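Local coordinates for cytochrome C (Marichromatium purpuratum 984, PDB 5LO9), which probably oxidises thiosulfate to tetrathionate, probably also catalyses the reverse reaction, and passes electrons along a row of covalently bound c-type hemes, at residues F331-N336 against D478-G483; R428-G433 against H473-D478. All coordinates share one frame; numbering follows the deposited sequence.

Contact 1: F331-N336 against D478-G483. With HEC (heme c), chain E; THJ (thiosulfate), chain J.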
loop_
_atom_site.group_PDB
_atom_site.type_symbol
_atom_site.label_atom_id
_atom_site.label_comp_id
_atom_site.label_asym_id
_atom_site.label_seq_id
_atom_site.Cartn_x
_atom_site.Cartn_y
_atom_site.Cartn_z
ATOM N N PHE A 331 7.938 13.263 -7.319
ATOM C CA PHE A 331 8.638 14.397 -6.724
ATOM C C PHE A 331 9.945 14.636 -7.455
ATOM O O PHE A 331 10.338 15.785 -7.666
ATOM C CB PHE A 331 8.890 14.178 -5.231
ATOM C CG PHE A 331 7.772 14.651 -4.319
ATOM C CD1 PHE A 331 7.742 15.952 -3.869
ATOM C CD2 PHE A 331 6.787 13.782 -3.876
ATOM C CE1 PHE A 331 6.732 16.401 -3.017
ATOM C CE2 PHE A 331 5.771 14.224 -3.011
ATOM C CZ PHE A 331 5.742 15.525 -2.591
ATOM N N ARG A 332 10.614 13.559 -7.872
ATOM C CA ARG A 332 11.912 13.702 -8.523
ATOM C C ARG A 332 11.779 14.376 -9.883
ATOM O O ARG A 332 12.654 15.140 -10.282
ATOM C CB ARG A 332 12.599 12.338 -8.667
ATOM C CG ARG A 332 14.010 12.441 -9.232
ATOM C CD ARG A 332 14.936 11.223 -9.020
ATOM N NE ARG A 332 16.353 11.662 -8.992
ATOM C CZ ARG A 332 17.397 11.056 -9.589
ATOM N NH1 ARG A 332 17.243 9.939 -10.293
ATOM N NH2 ARG A 332 18.629 11.575 -9.472
ATOM N N TYR A 333 10.709 14.103 -10.618
ATOM C CA TYR A 333 10.611 14.552 -12.002
ATOM C C TYR A 333 9.543 15.623 -12.182
ATOM O O TYR A 333 9.865 16.728 -12.609
ATOM C CB TYR A 333 10.346 13.378 -12.935
ATOM C CG TYR A 333 11.413 12.305 -12.861
ATOM C CD1 TYR A 333 12.715 12.579 -13.200
ATOM C CD2 TYR A 333 11.123 11.019 -12.424
ATOM C CE1 TYR A 333 13.717 11.594 -13.107
ATOM C CE2 TYR A 333 12.107 10.053 -12.342
ATOM C CZ TYR A 333 13.399 10.346 -12.673
ATOM O OH TYR A 333 14.372 9.392 -12.596
ATOM N N SER A 334 8.277 15.346 -11.872
ATOM C CA SER A 334 7.254 16.370 -12.075
ATOM C C SER A 334 7.387 17.555 -11.114
ATOM O O SER A 334 7.007 18.674 -11.480
ATOM C CB SER A 334 5.853 15.775 -11.953
ATOM O OG SER A 334 5.652 14.735 -12.885
ATOM N N MET A 335 7.855 17.340 -9.882
ATOM C CA MET A 335 8.074 18.422 -8.917
ATOM C C MET A 335 9.529 18.902 -8.851
ATOM O O MET A 335 9.847 19.776 -8.036
ATOM C CB MET A 335 7.634 17.972 -7.514
ATOM C CG MET A 335 6.367 17.135 -7.509
ATOM S SD MET A 335 4.869 17.912 -8.216
ATOM C CE MET A 335 4.683 19.325 -7.104
ATOM N N ASN A 336 10.429 18.319 -9.646
ATOM C CA ASN A 336 11.793 18.830 -9.804
ATOM C C ASN A 336 12.522 19.014 -8.468
ATOM O O ASN A 336 13.093 20.069 -8.184
ATOM C CB ASN A 336 11.751 20.141 -10.555
ATOM C CG ASN A 336 13.073 20.523 -11.065
ATOM O OD1 ASN A 336 13.812 19.675 -11.566
ATOM N ND2 ASN A 336 13.392 21.815 -10.980
ATOM N N ASP A 478 17.070 16.940 -16.964
ATOM C CA ASP A 478 16.802 15.604 -16.450
ATOM C C ASP A 478 17.647 15.343 -15.207
ATOM O O ASP A 478 18.861 15.608 -15.223
ATOM C CB ASP A 478 17.107 14.575 -17.523
ATOM C CG ASP A 478 16.529 13.230 -17.213
ATOM O OD1 ASP A 478 16.533 12.870 -16.023
ATOM O OD2 ASP A 478 16.091 12.536 -18.168
ATOM N N PRO A 479 17.051 14.884 -14.099
ATOM C CA PRO A 479 17.866 14.519 -12.916
ATOM C C PRO A 479 18.879 13.420 -13.171
ATOM O O PRO A 479 19.849 13.331 -12.418
ATOM C CB PRO A 479 16.815 14.073 -11.898
ATOM C CG PRO A 479 15.591 14.832 -12.291
ATOM C CD PRO A 479 15.613 14.887 -13.788
ATOM N N ARG A 480 18.688 12.601 -14.209
ATOM C CA ARG A 480 19.604 11.559 -14.652
ATOM C C ARG A 480 20.677 12.090 -15.588
ATOM O O ARG A 480 21.455 11.304 -16.145
ATOM C CB ARG A 480 18.811 10.454 -15.361
ATOM C CG ARG A 480 17.716 9.856 -14.475
ATOM C CD ARG A 480 16.681 9.066 -15.254
ATOM N NE ARG A 480 15.933 9.865 -16.210
ATOM C CZ ARG A 480 14.994 9.382 -17.011
ATOM N NH1 ARG A 480 14.660 8.098 -16.974
ATOM N NH2 ARG A 480 14.395 10.190 -17.867
ATOM N N PHE A 481 20.693 13.397 -15.826
ATOM C CA PHE A 481 21.697 13.993 -16.698
ATOM C C PHE A 481 23.087 13.536 -16.293
ATOM O O PHE A 481 23.459 13.560 -15.119
ATOM C CB PHE A 481 21.596 15.531 -16.652
ATOM C CG PHE A 481 22.454 16.247 -17.668
ATOM C CD1 PHE A 481 22.299 15.995 -19.035
ATOM C CD2 PHE A 481 23.354 17.221 -17.275
ATOM C CE1 PHE A 481 23.072 16.657 -19.983
ATOM C CE2 PHE A 481 24.105 17.889 -18.223
ATOM C CZ PHE A 481 23.950 17.608 -19.572
ATOM N N ASP A 482 23.874 13.182 -17.299
ATOM C CA ASP A 482 25.223 12.674 -17.117
ATOM C C ASP A 482 26.306 13.710 -17.430
ATOM O O ASP A 482 27.472 13.482 -17.106
ATOM C CB ASP A 482 25.367 11.461 -18.043
ATOM C CG ASP A 482 26.700 11.380 -18.715
ATOM O OD1 ASP A 482 27.551 10.618 -18.185
ATOM O OD2 ASP A 482 26.879 12.043 -19.768
ATOM N N GLY A 483 25.921 14.915 -17.853
ATOM C CA GLY A 483 26.827 15.877 -18.390
ATOM C C GLY A 483 26.764 16.015 -19.912
ATOM O O GLY A 483 26.977 17.128 -20.426
HETATM FE FE HEC E . 1.713 12.106 -11.262
HETATM C CHA HEC E . 1.273 8.992 -12.829
HETATM C CHB HEC E . 1.099 10.654 -8.136
HETATM C CHC HEC E . 2.418 15.178 -9.671
HETATM C CHD HEC E . 1.908 13.614 -14.345
HETATM N NA HEC E . 1.260 10.177 -10.623
HETATM C C1A HEC E . 1.146 9.097 -11.386
HETATM C C2A HEC E . 0.835 7.868 -10.624
HETATM C C3A HEC E . 0.774 8.344 -9.253
HETATM C C4A HEC E . 1.055 9.798 -9.350
HETATM C CMA HEC E . 0.466 7.533 -8.046
HETATM C CAA HEC E . 0.595 6.482 -11.168
HETATM C CBA HEC E . -0.753 6.459 -11.882
HETATM C CGA HEC E . -1.126 5.054 -12.323
HETATM O O1A HEC E . -2.330 4.849 -12.596
HETATM O O2A HEC E . -0.235 4.157 -12.426
HETATM N NB HEC E . 1.760 12.806 -9.296
HETATM C C1B HEC E . 1.481 12.069 -8.198
HETATM C C2B HEC E . 1.616 12.827 -6.950
HETATM C C3B HEC E . 2.012 14.153 -7.404
HETATM C C4B HEC E . 2.081 14.020 -8.871
HETATM C CMB HEC E . 1.365 12.359 -5.562
HETATM C CAB HEC E . 2.304 15.344 -6.552
HETATM C CBB HEC E . 3.532 15.014 -5.704
HETATM N NC HEC E . 2.112 14.055 -11.895
HETATM C C1C HEC E . 2.342 15.136 -11.134
HETATM C C2C HEC E . 2.498 16.381 -11.922
HETATM C C3C HEC E . 2.356 15.908 -13.309
HETATM C C4C HEC E . 2.105 14.455 -13.161
HETATM C CMC HEC E . 2.761 17.763 -11.380
HETATM C CAC HEC E . 2.371 16.677 -14.617
HETATM C CBC HEC E . 3.570 17.564 -14.724
HETATM N ND HEC E . 1.623 11.405 -13.223
HETATM C C1D HEC E . 1.729 12.165 -14.302
HETATM C C2D HEC E . 1.613 11.398 -15.555
HETATM C C3D HEC E . 1.428 9.996 -15.139
HETATM C C4D HEC E . 1.461 10.151 -13.659
HETATM C CMD HEC E . 1.706 11.989 -16.920
HETATM C CAD HEC E . 1.239 8.740 -15.971
HETATM C CBD HEC E . 2.363 8.438 -16.986
HETATM C CGD HEC E . 3.783 8.168 -16.448
HETATM O O1D HEC E . 4.376 8.957 -15.651
HETATM O O2D HEC E . 4.374 7.135 -16.867
HETATM S S1 THJ J . 6.238 10.930 -13.013
HETATM O O1 THJ J . 7.081 9.939 -12.260
HETATM O O2 THJ J . 6.013 10.489 -14.428
HETATM O O3 THJ J . 7.005 12.195 -13.103
HETATM S S2 THJ J . 4.674 11.307 -12.099
#
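Pro479 fits against Arg332 and Tyr333 beside helix 323-332. Its CD meets the edge of the Tyr333 ring, close to the ring plane, with CD 3.8 Å from Tyr333 CD1. Its CB lies over one face of the Arg332 guanidinium, 3.8 Å from Arg332 NE. Arg332 and Pro479 run alongside each other, pointing opposite ways. Arg332 is extended from CG to NE, which carries its charged group out along the proline. The CG of Arg332 also sits over the centre of the Tyr333 ring.

The side chains of Arg480 and Tyr333 cross at about a right angle, with ring and guanidinium planes 55° apart. Arg480 CD comes 3.5 Å from Tyr333 OH. A bend at chi3 (-63°) turns the guanidinium back onto Asp478. The grip is side-on: Arg480 NE reaches Asp478 OD1 at 3.1 Å and NH2 reaches Asp478 OD2 at 2.9 Å, both by syn lone pairs. Asp478 OD1 also accepts from the backbone N of Arg480 in an Asx turn; this donor stands above the carboxylate plane. Asp478 OD2 also bonds His493 NE2. A leucine in place of Arg480 would probably cost Asp478 its salt bridge and leave the carboxylate to the Asx turn and His493.

On the heme side, Ser334 OG donates to thiosulfate O3 at 2.9 Å, and Tyr333 CB lies near the same oxygen. The chemistry is thus divided: van der Waals contact, with no hydrogen bond, joins the segments, the salt bridge probably stiffens the type I beta turn Asp478-Phe481, and Ser334 contributes to the thiosulfate pocket beside the heme.

Contact 2: R428-G433 against H473-D478. With HEC (heme c), chain E.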
loop_
_atom_site.group_PDB
_atom_site.type_symbol
_atom_site.label_atom_id
_atom_site.label_comp_id
_atom_site.label_asym_id
_atom_site.label_seq_id
_atom_site.Cartn_x
_atom_site.Cartn_y
_atom_site.Cartn_z
ATOM N N ARG A 428 10.161 26.883 -14.171
ATOM C CA ARG A 428 9.217 26.542 -13.114
ATOM C C ARG A 428 8.214 25.463 -13.535
ATOM O O ARG A 428 7.201 25.263 -12.857
ATOM C CB ARG A 428 8.484 27.792 -12.656
ATOM C CG ARG A 428 9.387 28.960 -12.454
ATOM C CD ARG A 428 10.385 28.735 -11.397
ATOM N NE ARG A 428 9.773 28.538 -10.105
ATOM C CZ ARG A 428 10.378 27.887 -9.125
ATOM N NH1 ARG A 428 11.595 27.388 -9.334
ATOM N NH2 ARG A 428 9.769 27.726 -7.956
ATOM N N SER A 429 8.485 24.749 -14.621
ATOM C CA SER A 429 7.632 23.670 -15.078
ATOM C C SER A 429 8.222 22.320 -14.660
ATOM O O SER A 429 9.254 22.234 -14.007
ATOM C CB SER A 429 7.481 23.776 -16.592
ATOM O OG SER A 429 6.606 22.804 -17.092
ATOM N N TYR A 430 7.547 21.247 -15.035
ATOM C CA TYR A 430 8.089 19.915 -14.810
ATOM C C TYR A 430 9.377 19.739 -15.597
ATOM O O TYR A 430 9.584 20.389 -16.632
ATOM C CB TYR A 430 7.077 18.848 -15.229
ATOM C CG TYR A 430 6.459 19.033 -16.611
ATOM C CD1 TYR A 430 7.099 18.535 -17.761
ATOM C CD2 TYR A 430 5.249 19.686 -16.766
ATOM C CE1 TYR A 430 6.548 18.678 -19.017
ATOM C CE2 TYR A 430 4.662 19.835 -18.052
ATOM C CZ TYR A 430 5.325 19.326 -19.158
ATOM O OH TYR A 430 4.784 19.450 -20.405
ATOM N N ASN A 431 10.247 18.833 -15.118
ATOM C CA ASN A 431 11.573 18.734 -15.717
ATOM C C ASN A 431 11.578 17.680 -16.831
ATOM O O ASN A 431 10.556 17.062 -17.150
ATOM C CB ASN A 431 12.665 18.521 -14.634
ATOM C CG ASN A 431 12.724 17.095 -14.007
ATOM O OD1 ASN A 431 12.442 16.056 -14.643
ATOM N ND2 ASN A 431 13.186 17.064 -12.748
ATOM N N TRP A 432 12.750 17.503 -17.456
ATOM C CA TRP A 432 12.867 16.718 -18.681
ATOM C C TRP A 432 12.731 15.223 -18.437
ATOM O O TRP A 432 12.681 14.453 -19.410
ATOM C CB TRP A 432 14.210 16.988 -19.360
ATOM C CG TRP A 432 14.242 18.149 -20.326
ATOM C CD1 TRP A 432 14.875 19.354 -20.152
ATOM C CD2 TRP A 432 13.643 18.199 -21.611
ATOM N NE1 TRP A 432 14.704 20.145 -21.259
ATOM C CE2 TRP A 432 13.951 19.455 -22.171
ATOM C CE3 TRP A 432 12.880 17.306 -22.349
ATOM C CZ2 TRP A 432 13.498 19.840 -23.425
ATOM C CZ3 TRP A 432 12.438 17.684 -23.598
ATOM C CH2 TRP A 432 12.746 18.939 -24.123
ATOM N N GLY A 433 12.670 14.799 -17.178
ATOM C CA GLY A 433 12.454 13.404 -16.887
ATOM C C GLY A 433 11.008 13.074 -16.630
ATOM O O GLY A 433 10.657 11.897 -16.543
ATOM N N HIS A 473 10.114 22.982 -25.841
ATOM C CA HIS A 473 10.713 24.113 -25.152
ATOM C C HIS A 473 11.682 23.615 -24.085
ATOM O O HIS A 473 11.583 22.484 -23.600
ATOM C CB HIS A 473 9.632 24.964 -24.472
ATOM C CG HIS A 473 8.735 25.704 -25.413
ATOM N ND1 HIS A 473 7.651 25.120 -26.035
ATOM C CD2 HIS A 473 8.735 26.998 -25.802
ATOM C CE1 HIS A 473 7.039 26.016 -26.788
ATOM N NE2 HIS A 473 7.675 27.166 -26.663
ATOM N N GLU A 474 12.615 24.473 -23.690
ATOM C CA GLU A 474 13.466 24.030 -22.591
ATOM C C GLU A 474 12.690 24.068 -21.291
ATOM O O GLU A 474 11.720 24.819 -21.131
ATOM C CB GLU A 474 14.730 24.889 -22.449
ATOM C CG GLU A 474 15.845 24.526 -23.415
ATOM C CD GLU A 474 16.477 23.140 -23.167
ATOM O OE1 GLU A 474 16.311 22.571 -22.064
ATOM O OE2 GLU A 474 17.126 22.614 -24.098
ATOM N N ARG A 475 13.158 23.270 -20.352
ATOM C CA ARG A 475 12.616 23.126 -18.997
ATOM C C ARG A 475 13.762 22.561 -18.182
ATOM O O ARG A 475 14.793 22.213 -18.772
ATOM C CB ARG A 475 11.421 22.172 -18.965
ATOM C CG ARG A 475 11.795 20.751 -19.458
ATOM C CD ARG A 475 10.616 19.802 -19.501
ATOM N NE ARG A 475 9.646 20.211 -20.522
ATOM C CZ ARG A 475 8.581 20.970 -20.286
ATOM N NH1 ARG A 475 8.320 21.427 -19.058
ATOM N NH2 ARG A 475 7.778 21.268 -21.287
ATOM N N PRO A 476 13.622 22.389 -16.869
ATOM C CA PRO A 476 14.765 21.941 -16.065
ATOM C C PRO A 476 15.328 20.609 -16.521
ATOM O O PRO A 476 14.624 19.730 -17.026
ATOM C CB PRO A 476 14.191 21.850 -14.658
ATOM C CG PRO A 476 13.081 22.872 -14.651
ATOM C CD PRO A 476 12.472 22.733 -16.026
ATOM N N GLN A 477 16.637 20.498 -16.362
ATOM C CA GLN A 477 17.365 19.330 -16.833
ATOM C C GLN A 477 16.846 18.019 -16.225
ATOM O O GLN A 477 16.299 17.971 -15.109
ATOM C CB GLN A 477 18.835 19.505 -16.490
ATOM C CG GLN A 477 19.726 18.382 -16.945
ATOM C CD GLN A 477 19.804 18.268 -18.416
ATOM O OE1 GLN A 477 19.190 17.392 -19.022
ATOM N NE2 GLN A 477 20.569 19.175 -19.021
ATOM N N ASP A 478 17.070 16.940 -16.964
ATOM C CA ASP A 478 16.802 15.604 -16.450
ATOM C C ASP A 478 17.647 15.343 -15.207
ATOM O O ASP A 478 18.861 15.608 -15.223
ATOM C CB ASP A 478 17.107 14.575 -17.523
ATOM C CG ASP A 478 16.529 13.230 -17.213
ATOM O OD1 ASP A 478 16.533 12.870 -16.023
ATOM O OD2 ASP A 478 16.091 12.536 -18.168
HETATM FE FE HEC E . 1.713 12.106 -11.262
HETATM C CHA HEC E . 1.273 8.992 -12.829
HETATM C CHB HEC E . 1.099 10.654 -8.136
HETATM C CHC HEC E . 2.418 15.178 -9.671
HETATM C CHD HEC E . 1.908 13.614 -14.345
HETATM N NA HEC E . 1.260 10.177 -10.623
HETATM C C1A HEC E . 1.146 9.097 -11.386
HETATM C C2A HEC E . 0.835 7.868 -10.624
HETATM C C3A HEC E . 0.774 8.344 -9.253
HETATM C C4A HEC E . 1.055 9.798 -9.350
HETATM C CMA HEC E . 0.466 7.533 -8.046
HETATM C CAA HEC E . 0.595 6.482 -11.168
HETATM C CBA HEC E . -0.753 6.459 -11.882
HETATM C CGA HEC E . -1.126 5.054 -12.323
HETATM O O1A HEC E . -2.330 4.849 -12.596
HETATM O O2A HEC E . -0.235 4.157 -12.426
HETATM N NB HEC E . 1.760 12.806 -9.296
HETATM C C1B HEC E . 1.481 12.069 -8.198
HETATM C C2B HEC E . 1.616 12.827 -6.950
HETATM C C3B HEC E . 2.012 14.153 -7.404
HETATM C C4B HEC E . 2.081 14.020 -8.871
HETATM C CMB HEC E . 1.365 12.359 -5.562
HETATM C CAB HEC E . 2.304 15.344 -6.552
HETATM C CBB HEC E . 3.532 15.014 -5.704
HETATM N NC HEC E . 2.112 14.055 -11.895
HETATM C C1C HEC E . 2.342 15.136 -11.134
HETATM C C2C HEC E . 2.498 16.381 -11.922
HETATM C C3C HEC E . 2.356 15.908 -13.309
HETATM C C4C HEC E . 2.105 14.455 -13.161
HETATM C CMC HEC E . 2.761 17.763 -11.380
HETATM C CAC HEC E . 2.371 16.677 -14.617
HETATM C CBC HEC E . 3.570 17.564 -14.724
HETATM N ND HEC E . 1.623 11.405 -13.223
HETATM C C1D HEC E . 1.729 12.165 -14.302
HETATM C C2D HEC E . 1.613 11.398 -15.555
HETATM C C3D HEC E . 1.428 9.996 -15.139
HETATM C C4D HEC E . 1.461 10.151 -13.659
HETATM C CMD HEC E . 1.706 11.989 -16.920
HETATM C CAD HEC E . 1.239 8.740 -15.971
HETATM C CBD HEC E . 2.363 8.438 -16.986
HETATM C CGD HEC E . 3.783 8.168 -16.448
HETATM O O1D HEC E . 4.376 8.957 -15.651
HETATM O O2D HEC E . 4.374 7.135 -16.867
#
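Trp432 and Arg475 meet over a ring face. Arg475 CG lies 3.4 Å from the centroid of the five-membered ring of Trp432, a CH-pi contact. Two hydrogen bonds fix Trp432 as well. Trp432 N donates to Pro476 O at 2.9 Å, and Trp432 NE1 donates to Glu474 OE1 at 3.0 Å. The second bond lies near the indole plane but meets the carboxylate from above. Glu474 is held in turn by backbone N atoms of Gly512, Gln513 and Gly514.

Beyond CG, Arg475 bends at chi3 (67°) and lays its guanidinium flat on the Tyr430 ring. The planes are 6° apart, and the centres of the Arg475 guanidinium and the Tyr430 ring are 4.0 Å apart. Arg475 NH1 makes two bonds close to the guanidinium plane, to Ser429 OG and to Tyr430 O, each 2.9 Å long. The one to Ser429 OG is the more bent. The stack and these bonds together fix the group's rotation in a buried setting. The phenol OH of Tyr430 is bonded to Asn471.

Pro476 packs beside Asn431, with Pro476 CB 3.7 Å from Asn431 CB. Asn431 OD1 accepts from the backbone N of Gly433, an Asx turn that shapes the loop.

Tyr430 brings the 428-433 loop against heme c, with Tyr430 CD2 3.4 Å from the heme atom CBC, and it lies in the pockets of two hemes. This loop belongs to the cbb3-type subunit III cytochrome c family region. It runs between strand 418-421 and helix 439-449. The 473-478 segment follows helix 460-470 and leads toward helix 485-492.

How the contacts relate
From the N terminus, the chain leaves helix 323-332 through 331-336. It then passes helices 351-363, 391-401 and 403-406 and strands 413-415 and 418-421 before reaching 428-433. Helices 439-449 and 460-470 follow, and 473-478 returns to that segment. Contact 2 closes this smaller loop. The next residues, 478-483, come back to 331-336 and close contact 1, so the smaller loop lies within the larger. Asp478 belongs to both contacts. Asn431 links them further: its ND2 probably bonds Asn336 OD1 and Arg332 O. The two contacts tie the helix 323-332 region to two loops of the later part of the chain, and both touch the same heme.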